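Local coordinates for endoglucanase (Humicola insolens, PDB 1DYS), which hydrolyses internal beta-1,4-glucosidic linkages in cellulose as an endoglucanase of glycoside hydrolase family 6, at residues G313-Q318 against G323-G328; S218-Y223 against V307-G312; D22-A27 against A333-L338. All coordinates share one frame; numbering follows the deposited sequence.

Interaction 1: residues G313-Q318 against G323-G328; sequences GESDGQ and GAPAAG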
loop_
_atom_site.group_PDB
_atom_site.type_symbol
_atom_site.label_atom_id
_atom_site.label_comp_id
_atom_site.label_asym_id
_atom_site.label_seq_id
_atom_site.Cartn_x
_atom_site.Cartn_y
_atom_site.Cartn_z
ATOM N N GLY A 313 -15.353 4.495 -5.296
ATOM C CA GLY A 313 -14.549 5.349 -6.166
ATOM C C GLY A 313 -13.071 5.120 -5.802
ATOM O O GLY A 313 -12.198 5.272 -6.659
ATOM N N GLU A 314 -12.803 4.673 -4.577
ATOM C CA GLU A 314 -11.423 4.271 -4.232
ATOM C C GLU A 314 -11.202 2.849 -4.741
ATOM O O GLU A 314 -11.996 1.988 -4.416
ATOM C CB GLU A 314 -11.293 4.248 -2.685
ATOM C CG GLU A 314 -11.171 5.653 -2.135
ATOM C CD GLU A 314 -10.894 5.828 -0.664
ATOM O OE1 GLU A 314 -10.682 4.812 0.029
ATOM O OE2 GLU A 314 -10.904 6.979 -0.163
ATOM N N SER A 315 -10.193 2.595 -5.560
ATOM C CA SER A 315 -10.004 1.277 -6.129
ATOM C C SER A 315 -9.773 0.198 -5.082
ATOM O O SER A 315 -9.166 0.413 -4.037
ATOM C CB SER A 315 -8.833 1.334 -7.101
ATOM O OG SER A 315 -8.577 0.109 -7.751
ATOM N N ASP A 316 -10.233 -0.991 -5.443
ATOM C CA ASP A 316 -9.971 -2.176 -4.660
ATOM C C ASP A 316 -8.570 -2.760 -4.969
ATOM O O ASP A 316 -8.106 -3.603 -4.209
ATOM C CB ASP A 316 -11.008 -3.258 -4.943
ATOM C CG ASP A 316 -12.400 -2.825 -4.489
ATOM O OD1 ASP A 316 -12.478 -2.236 -3.399
ATOM O OD2 ASP A 316 -13.320 -3.111 -5.290
ATOM N N GLY A 317 -8.045 -2.388 -6.142
ATOM C CA GLY A 317 -6.752 -2.939 -6.606
ATOM C C GLY A 317 -6.701 -2.780 -8.124
ATOM O O GLY A 317 -7.705 -2.388 -8.732
ATOM N N GLN A 318 -5.601 -3.152 -8.771
ATOM C CA GLN A 318 -5.450 -3.014 -10.212
ATOM C C GLN A 318 -6.037 -4.246 -10.895
ATOM O O GLN A 318 -5.326 -5.129 -11.365
ATOM C CB GLN A 318 -3.979 -2.842 -10.581
ATOM C CG GLN A 318 -3.265 -1.764 -9.825
ATOM C CD GLN A 318 -1.786 -1.646 -10.195
ATOM O OE1 GLN A 318 -1.007 -2.060 -9.353
ATOM N NE2 GLN A 318 -1.646 -1.116 -11.401
ATOM N N GLY A 323 -8.521 0.114 -16.415
ATOM C CA GLY A 323 -8.103 1.420 -15.925
ATOM C C GLY A 323 -7.969 1.511 -14.423
ATOM O O GLY A 323 -7.552 2.546 -13.886
ATOM N N ALA A 324 -8.245 0.423 -13.704
ATOM C CA ALA A 324 -8.124 0.419 -12.259
ATOM C C ALA A 324 -6.728 0.616 -11.705
ATOM O O ALA A 324 -5.771 -0.137 -11.979
ATOM C CB ALA A 324 -8.659 -0.933 -11.768
ATOM N N PRO A 325 -6.589 1.612 -10.829
ATOM C CA PRO A 325 -5.373 1.905 -10.094
ATOM C C PRO A 325 -5.129 1.031 -8.891
ATOM O O PRO A 325 -6.014 0.196 -8.651
ATOM C CB PRO A 325 -5.542 3.385 -9.658
ATOM C CG PRO A 325 -7.041 3.535 -9.589
ATOM C CD PRO A 325 -7.711 2.528 -10.493
ATOM N N ALA A 326 -4.046 1.046 -8.119
ATOM C CA ALA A 326 -3.822 0.256 -6.923
ATOM C C ALA A 326 -4.818 0.461 -5.802
ATOM O O ALA A 326 -5.457 1.535 -5.811
ATOM C CB ALA A 326 -2.399 0.629 -6.417
ATOM N N ALA A 327 -4.985 -0.423 -4.822
ATOM C CA ALA A 327 -5.950 -0.304 -3.760
ATOM C C ALA A 327 -5.835 1.042 -3.065
ATOM O O ALA A 327 -4.768 1.509 -2.672
ATOM C CB ALA A 327 -5.855 -1.409 -2.713
ATOM N N GLY A 328 -6.971 1.682 -2.884
ATOM C CA GLY A 328 -7.123 2.959 -2.247
ATOM C C GLY A 328 -6.924 4.152 -3.180
ATOM O O GLY A 328 -7.239 5.237 -2.717
#

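Interaction 2: residues S218-Y223 against V307-G312; sequences SNVSNY and VWVKPG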
loop_
_atom_site.group_PDB
_atom_site.type_symbol
_atom_site.label_atom_id
_atom_site.label_comp_id
_atom_site.label_asym_id
_atom_site.label_seq_id
_atom_site.Cartn_x
_atom_site.Cartn_y
_atom_site.Cartn_z
ATOM N N SER A 218 -21.328 -6.012 8.087
ATOM C CA SER A 218 -21.233 -6.946 6.957
ATOM C C SER A 218 -21.327 -6.182 5.647
ATOM O O SER A 218 -21.765 -5.029 5.597
ATOM C CB SER A 218 -22.309 -8.020 7.059
ATOM O OG SER A 218 -23.573 -7.448 6.746
ATOM N N ASN A 219 -20.861 -6.865 4.593
ATOM C CA ASN A 219 -20.840 -6.341 3.237
ATOM C C ASN A 219 -19.830 -5.208 3.073
ATOM O O ASN A 219 -19.929 -4.499 2.033
ATOM C CB ASN A 219 -22.231 -5.857 2.774
ATOM C CG ASN A 219 -22.477 -6.024 1.275
ATOM O OD1 ASN A 219 -22.109 -7.091 0.783
ATOM N ND2 ASN A 219 -23.086 -5.003 0.673
ATOM N N VAL A 220 -18.940 -4.984 4.042
ATOM C CA VAL A 220 -17.984 -3.879 3.906
ATOM C C VAL A 220 -17.072 -4.189 2.728
ATOM O O VAL A 220 -16.470 -5.235 2.562
ATOM C CB VAL A 220 -17.160 -3.668 5.189
ATOM C CG1 VAL A 220 -16.113 -2.584 4.895
ATOM C CG2 VAL A 220 -18.107 -3.324 6.330
ATOM N N SER A 221 -17.012 -3.246 1.791
ATOM C CA SER A 221 -16.310 -3.330 0.539
ATOM C C SER A 221 -16.911 -4.333 -0.429
ATOM O O SER A 221 -16.265 -4.510 -1.456
ATOM C CB SER A 221 -14.817 -3.661 0.682
ATOM O OG SER A 221 -14.274 -2.847 1.738
ATOM N N ASN A 222 -18.065 -4.894 -0.117
ATOM C CA ASN A 222 -18.669 -5.881 -1.001
ATOM C C ASN A 222 -19.831 -5.170 -1.709
ATOM O O ASN A 222 -19.908 -3.960 -1.755
ATOM C CB ASN A 222 -19.039 -7.208 -0.347
ATOM C CG ASN A 222 -18.779 -8.364 -1.272
ATOM O OD1 ASN A 222 -19.550 -8.579 -2.205
ATOM N ND2 ASN A 222 -17.694 -9.123 -1.062
ATOM N N TYR A 223 -20.571 -5.991 -2.445
ATOM C CA TYR A 223 -21.580 -5.499 -3.370
ATOM C C TYR A 223 -22.927 -6.199 -3.227
ATOM O O TYR A 223 -23.786 -6.001 -4.114
ATOM C CB TYR A 223 -21.033 -5.790 -4.778
ATOM C CG TYR A 223 -19.623 -5.327 -5.075
ATOM C CD1 TYR A 223 -18.514 -6.134 -4.782
ATOM C CD2 TYR A 223 -19.404 -4.062 -5.618
ATOM C CE1 TYR A 223 -17.235 -5.670 -5.041
ATOM C CE2 TYR A 223 -18.119 -3.609 -5.893
ATOM C CZ TYR A 223 -17.056 -4.429 -5.587
ATOM O OH TYR A 223 -15.772 -4.024 -5.897
ATOM N N VAL A 307 -25.367 1.654 6.292
ATOM C CA VAL A 307 -24.331 2.669 6.255
ATOM C C VAL A 307 -23.506 2.549 4.974
ATOM O O VAL A 307 -23.723 1.639 4.138
ATOM C CB VAL A 307 -23.369 2.532 7.485
ATOM C CG1 VAL A 307 -24.130 2.812 8.779
ATOM C CG2 VAL A 307 -22.768 1.124 7.462
ATOM N N TRP A 308 -22.631 3.509 4.691
ATOM C CA TRP A 308 -21.587 3.380 3.672
ATOM C C TRP A 308 -20.236 3.312 4.422
ATOM O O TRP A 308 -19.899 4.198 5.230
ATOM C CB TRP A 308 -21.504 4.495 2.650
ATOM C CG TRP A 308 -22.608 4.615 1.661
ATOM C CD1 TRP A 308 -23.790 3.959 1.663
ATOM C CD2 TRP A 308 -22.579 5.446 0.497
ATOM N NE1 TRP A 308 -24.534 4.325 0.542
ATOM C CE2 TRP A 308 -23.814 5.238 -0.165
ATOM C CE3 TRP A 308 -21.641 6.343 -0.042
ATOM C CZ2 TRP A 308 -24.105 5.951 -1.337
ATOM C CZ3 TRP A 308 -21.941 7.032 -1.193
ATOM C CH2 TRP A 308 -23.165 6.803 -1.843
ATOM N N VAL A 309 -19.506 2.218 4.147
ATOM C CA VAL A 309 -18.210 2.062 4.835
ATOM C C VAL A 309 -17.102 2.184 3.796
ATOM O O VAL A 309 -16.297 3.079 3.898
ATOM C CB VAL A 309 -18.206 0.704 5.549
ATOM C CG1 VAL A 309 -16.934 0.598 6.391
ATOM C CG2 VAL A 309 -19.435 0.496 6.428
ATOM N N LYS A 310 -17.052 1.279 2.780
ATOM C CA LYS A 310 -16.039 1.485 1.743
ATOM C C LYS A 310 -16.358 2.753 0.979
ATOM O O LYS A 310 -17.515 2.969 0.579
ATOM C CB LYS A 310 -16.181 0.318 0.754
ATOM C CG LYS A 310 -15.501 0.443 -0.586
ATOM C CD LYS A 310 -13.983 0.325 -0.492
ATOM C CE LYS A 310 -13.429 0.760 -1.851
ATOM N NZ LYS A 310 -11.947 0.443 -1.899
ATOM N N PRO A 311 -15.391 3.564 0.692
ATOM C CA PRO A 311 -15.591 4.790 -0.115
ATOM C C PRO A 311 -15.646 4.447 -1.596
ATOM O O PRO A 311 -14.571 4.242 -2.179
ATOM C CB PRO A 311 -14.419 5.729 0.185
ATOM C CG PRO A 311 -13.862 5.091 1.460
ATOM C CD PRO A 311 -14.035 3.591 1.234
ATOM N N GLY A 312 -16.811 4.322 -2.215
ATOM C CA GLY A 312 -16.921 3.918 -3.598
ATOM C C GLY A 312 -16.289 4.991 -4.490
ATOM O O GLY A 312 -16.661 6.162 -4.402
#

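Interaction 3: residues D22-A27 against A333-L338; sequences DQTRQA and AYAQML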
loop_
_atom_site.group_PDB
_atom_site.type_symbol
_atom_site.label_atom_id
_atom_site.label_comp_id
_atom_site.label_asym_id
_atom_site.label_seq_id
_atom_site.Cartn_x
_atom_site.Cartn_y
_atom_site.Cartn_z
ATOM N N ASP A 22 -15.022 15.564 -5.747
ATOM C CA ASP A 22 -15.062 16.787 -6.575
ATOM C C ASP A 22 -14.570 16.502 -7.983
ATOM O O ASP A 22 -15.128 17.006 -8.970
ATOM C CB ASP A 22 -14.277 17.934 -5.944
ATOM C CG ASP A 22 -15.024 19.241 -6.133
ATOM O OD1 ASP A 22 -16.182 19.282 -5.670
ATOM O OD2 ASP A 22 -14.453 20.185 -6.741
ATOM N N GLN A 23 -13.555 15.633 -8.141
ATOM C CA GLN A 23 -13.093 15.269 -9.477
ATOM C C GLN A 23 -14.239 14.684 -10.285
ATOM O O GLN A 23 -14.411 14.987 -11.473
ATOM C CB GLN A 23 -11.962 14.231 -9.388
ATOM C CG GLN A 23 -11.472 13.790 -10.762
ATOM C CD GLN A 23 -10.193 12.978 -10.701
ATOM O OE1 GLN A 23 -9.671 12.585 -11.752
ATOM N NE2 GLN A 23 -9.662 12.709 -9.521
ATOM N N THR A 24 -15.072 13.847 -9.631
ATOM C CA THR A 24 -16.186 13.216 -10.337
ATOM C C THR A 24 -17.216 14.242 -10.758
ATOM O O THR A 24 -17.748 14.216 -11.862
ATOM C CB THR A 24 -16.852 12.113 -9.464
ATOM O OG1 THR A 24 -15.793 11.371 -8.825
ATOM C CG2 THR A 24 -17.669 11.152 -10.295
ATOM N N ARG A 25 -17.570 15.118 -9.835
ATOM C CA ARG A 25 -18.489 16.208 -10.100
ATOM C C ARG A 25 -17.928 17.073 -11.223
ATOM O O ARG A 25 -18.726 17.304 -12.130
ATOM C CB ARG A 25 -18.665 17.109 -8.876
ATOM C CG ARG A 25 -20.031 17.801 -8.898
ATOM C CD ARG A 25 -20.026 18.775 -7.674
ATOM N NE ARG A 25 -19.031 19.769 -8.095
ATOM C CZ ARG A 25 -19.435 20.736 -8.934
ATOM N NH1 ARG A 25 -20.681 20.913 -9.351
ATOM N NH2 ARG A 25 -18.466 21.521 -9.335
ATOM N N GLN A 26 -16.646 17.435 -11.174
ATOM C CA GLN A 26 -16.088 18.164 -12.326
ATOM C C GLN A 26 -16.189 17.395 -13.634
ATOM O O GLN A 26 -16.513 17.981 -14.687
ATOM C CB GLN A 26 -14.598 18.448 -12.038
ATOM C CG GLN A 26 -14.423 19.473 -10.908
ATOM C CD GLN A 26 -13.006 19.505 -10.383
ATOM O OE1 GLN A 26 -12.683 20.002 -9.303
ATOM N NE2 GLN A 26 -12.046 18.950 -11.117
ATOM N N ALA A 27 -15.932 16.087 -13.673
ATOM C CA ALA A 27 -15.988 15.291 -14.895
ATOM C C ALA A 27 -17.371 15.299 -15.519
ATOM O O ALA A 27 -17.548 15.541 -16.725
ATOM C CB ALA A 27 -15.511 13.860 -14.645
ATOM N N ALA A 333 -13.407 6.886 -13.252
ATOM C CA ALA A 333 -14.424 6.303 -14.116
ATOM C C ALA A 333 -15.375 5.379 -13.320
ATOM O O ALA A 333 -16.533 5.225 -13.696
ATOM C CB ALA A 333 -13.741 5.509 -15.226
ATOM N N TYR A 334 -14.801 4.752 -12.300
ATOM C CA TYR A 334 -15.634 3.893 -11.458
ATOM C C TYR A 334 -16.612 4.741 -10.644
ATOM O O TYR A 334 -17.772 4.319 -10.528
ATOM C CB TYR A 334 -14.742 3.002 -10.611
ATOM C CG TYR A 334 -15.457 1.833 -9.991
ATOM C CD1 TYR A 334 -16.205 2.035 -8.834
ATOM C CD2 TYR A 334 -15.400 0.556 -10.497
ATOM C CE1 TYR A 334 -16.876 0.989 -8.213
ATOM C CE2 TYR A 334 -16.045 -0.506 -9.905
ATOM C CZ TYR A 334 -16.785 -0.273 -8.753
ATOM O OH TYR A 334 -17.447 -1.321 -8.173
ATOM N N ALA A 335 -16.115 5.853 -10.104
ATOM C CA ALA A 335 -16.963 6.785 -9.385
ATOM C C ALA A 335 -18.068 7.346 -10.293
ATOM O O ALA A 335 -19.230 7.371 -9.863
ATOM C CB ALA A 335 -16.166 7.945 -8.818
ATOM N N GLN A 336 -17.775 7.635 -11.541
ATOM C CA GLN A 336 -18.824 8.063 -12.485
ATOM C C GLN A 336 -19.828 6.947 -12.674
ATOM O O GLN A 336 -21.055 7.156 -12.617
ATOM C CB GLN A 336 -18.171 8.511 -13.818
ATOM C CG GLN A 336 -17.355 9.784 -13.653
ATOM C CD GLN A 336 -16.663 10.112 -14.969
ATOM O OE1 GLN A 336 -17.371 10.145 -15.990
ATOM N NE2 GLN A 336 -15.359 10.310 -14.947
ATOM N N MET A 337 -19.419 5.687 -12.823
ATOM C CA MET A 337 -20.305 4.555 -12.957
ATOM C C MET A 337 -21.236 4.393 -11.763
ATOM O O MET A 337 -22.462 4.192 -11.845
ATOM C CB MET A 337 -19.531 3.260 -13.246
ATOM C CG MET A 337 -20.390 2.009 -13.130
ATOM S SD MET A 337 -19.504 0.458 -12.844
ATOM C CE MET A 337 -18.969 0.798 -11.155
ATOM N N LEU A 338 -20.659 4.520 -10.544
ATOM C CA LEU A 338 -21.491 4.357 -9.351
ATOM C C LEU A 338 -22.570 5.467 -9.329
ATOM O O LEU A 338 -23.655 5.204 -8.812
ATOM C CB LEU A 338 -20.684 4.446 -8.063
ATOM C CG LEU A 338 -19.721 3.257 -7.799
ATOM C CD1 LEU A 338 -18.795 3.684 -6.669
ATOM C CD2 LEU A 338 -20.441 1.956 -7.538
#

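Interaction 1: residues G313-Q318 against G323-G328
Ala324 turns its methyl group onto the earlier segment, where CB lies 3.5 Å from the carbonyl O of Gly317. Its carbonyl O receives a CA-H...O contact from Gln318 CA at 3.4 Å. Pro325 then presents two things to Ser315, the CG and CD methylenes of its ring and a carbonyl. CD of the Pro325 ring stands 3.8 Å from Ser315 OG, while that same hydroxyl donates to Pro325 O over 2.7 Å, coming from above the carbonyl plane rather than along a lone pair. OG is brought there by a first torsion that sets it opposite the Ser315 nitrogen (chi1 -178°). At Ala326 the backbone does the touching, for its N lies 3.4 Å from Gln318 CG. Gln318 also reaches the dimer interface, where its backbone N donates to Gln318 OE1 of the second subunit. Ala327 sets CB against Asp316 O, and its CA-H points at Ser315 O. Gly328 completes the pairing with a nearly straight bond, its N donating to Ser315 O at 2.8 Å and 172°. Ser315 is thus gripped at both ends: its hydroxyl also accepts from Gly317 N (3.0 Å) and is hydrogen-bonded to Asn284 ND2. Glu314, whose OE2 forms a salt bridge with Lys20, probably takes part in binding substrate. Ser315 opens an ST turn, which is tied to a later segment of the same long loop between strand 303-307 and helix 332-340 in the family 6 fold.

Interaction 2: residues S218-Y223 against V307-G312
Val220 and Val309 form the tight half of a contact between two loops at the C-terminal ends of parallel strands 215-218 and 303-307, in the distorted alpha/beta barrel of family 6. The first loop makes a type II beta turn from Asn219 to Asn222, closed by the bond from Asn222 N to Asn219 O at 2.9 Å, with Val220 and Ser221 at its corner positions. The two valine side chains cross at about a right angle. Their CG1 methyls meet at 3.6 Å, and the second branches sit a little further apart, with Val220 CG2 4.0 Å from Val309 CG2. Both residues place CG1 opposite the backbone nitrogen (chi1 175° and -174°), which turns one methyl of each into the other. Trp52, probably a substrate-binding residue, packs on Val220 and donates its NE1 to Val309 O, so an aromatic ring borders the valine pair.

The other half is looser and more polar. Ser221 lies against the aliphatic part of Lys310: its CA is 3.7 Å from Lys310 CB, and its OG is 3.8 Å from that same carbon. Here a hydroxyl rests beside methylene groups, an ordinary van der Waals contact. Ser221 and Val220 are each partly exposed, whereas Val309 and Lys310 are buried, so the solvent side belongs to the turn. Lys310, like Asn222 a probable substrate-binding residue, sets out toward Ser221 at CB but bends at the second torsion (chi2 72°). Beyond that bend the chain runs extended, CD still 3.9 Å from Ser221 OG, and NZ donates to the backbone O of Glu314 and forms a salt bridge with Asp316 OD1.

Interaction 3: residues D22-A27 against A333-L338
Thr24 and Gln336 lie alongside one another, pointing opposite ways, and this sets the character of the meeting between helix 15-29 and helix 332-340. The branched threonine gives one arm to each of two neighbours. Its methyl CG2 rests 3.6 Å from Gln336 CG, while OG1 comes within 3.4 Å of the Ala335 methyl, CB. Turning OG1 opposite the carbonyl carbon (chi1 -42°) leaves it beside the Thr24 nitrogen; the hydroxyl is hydrogen-bonded to Asp332 OD1. Gln336 runs the other way: its CB does not point at the opposing helix, but the extended chain brings the amide over the next turn, where NE2 lies 3.6 Å from Ala27 CB and CD 3.9 Å from that methyl. The amide is fixed at both ends by residues beyond the two segments, NE2 donating to Asp332 OD2 and OE1 accepting from Arg31 NH1. Asp332 therefore positions both main side chains, one carboxylate oxygen for each, and would hold the rotation of the amide beside the Ala27 methyl. Ala27 and Ala335 meet the larger side chains with methyls only; the nearest CA atoms are those of Thr24 and Gln336, at 6.2 Å. Val40 of helix 34-46 and Trp330 also pack against Thr24. The segment axes approach to 9.4 Å and cross at -72°, a steep helix-helix packing in which an N-terminal helix of the catalytic domain is joined to its C-terminal helix.

In the fold
Interactions 1 and 2 follow one another in series along the chain, and both lie within the span of chain enclosed by interaction 3. Their centres are about 15 Å apart, yet a salt bridge joins them, Asp316 OD1 to Lys310 NZ at 3.1 Å, beside the probable substrate-binding residues Glu314 and Trp282. Interaction 3, with its centre about 14 Å from that of interaction 1 and about 18 Å from that of interaction 2, holds none of the probable substrate-binding residues. It still meets them: Ala335 CB lies 4.0 Å from Gly313 CA, and Tyr334 OH 3.3 Å from Tyr223 CE2. The side chains of Ala335 and Glu314 are about 9 Å apart.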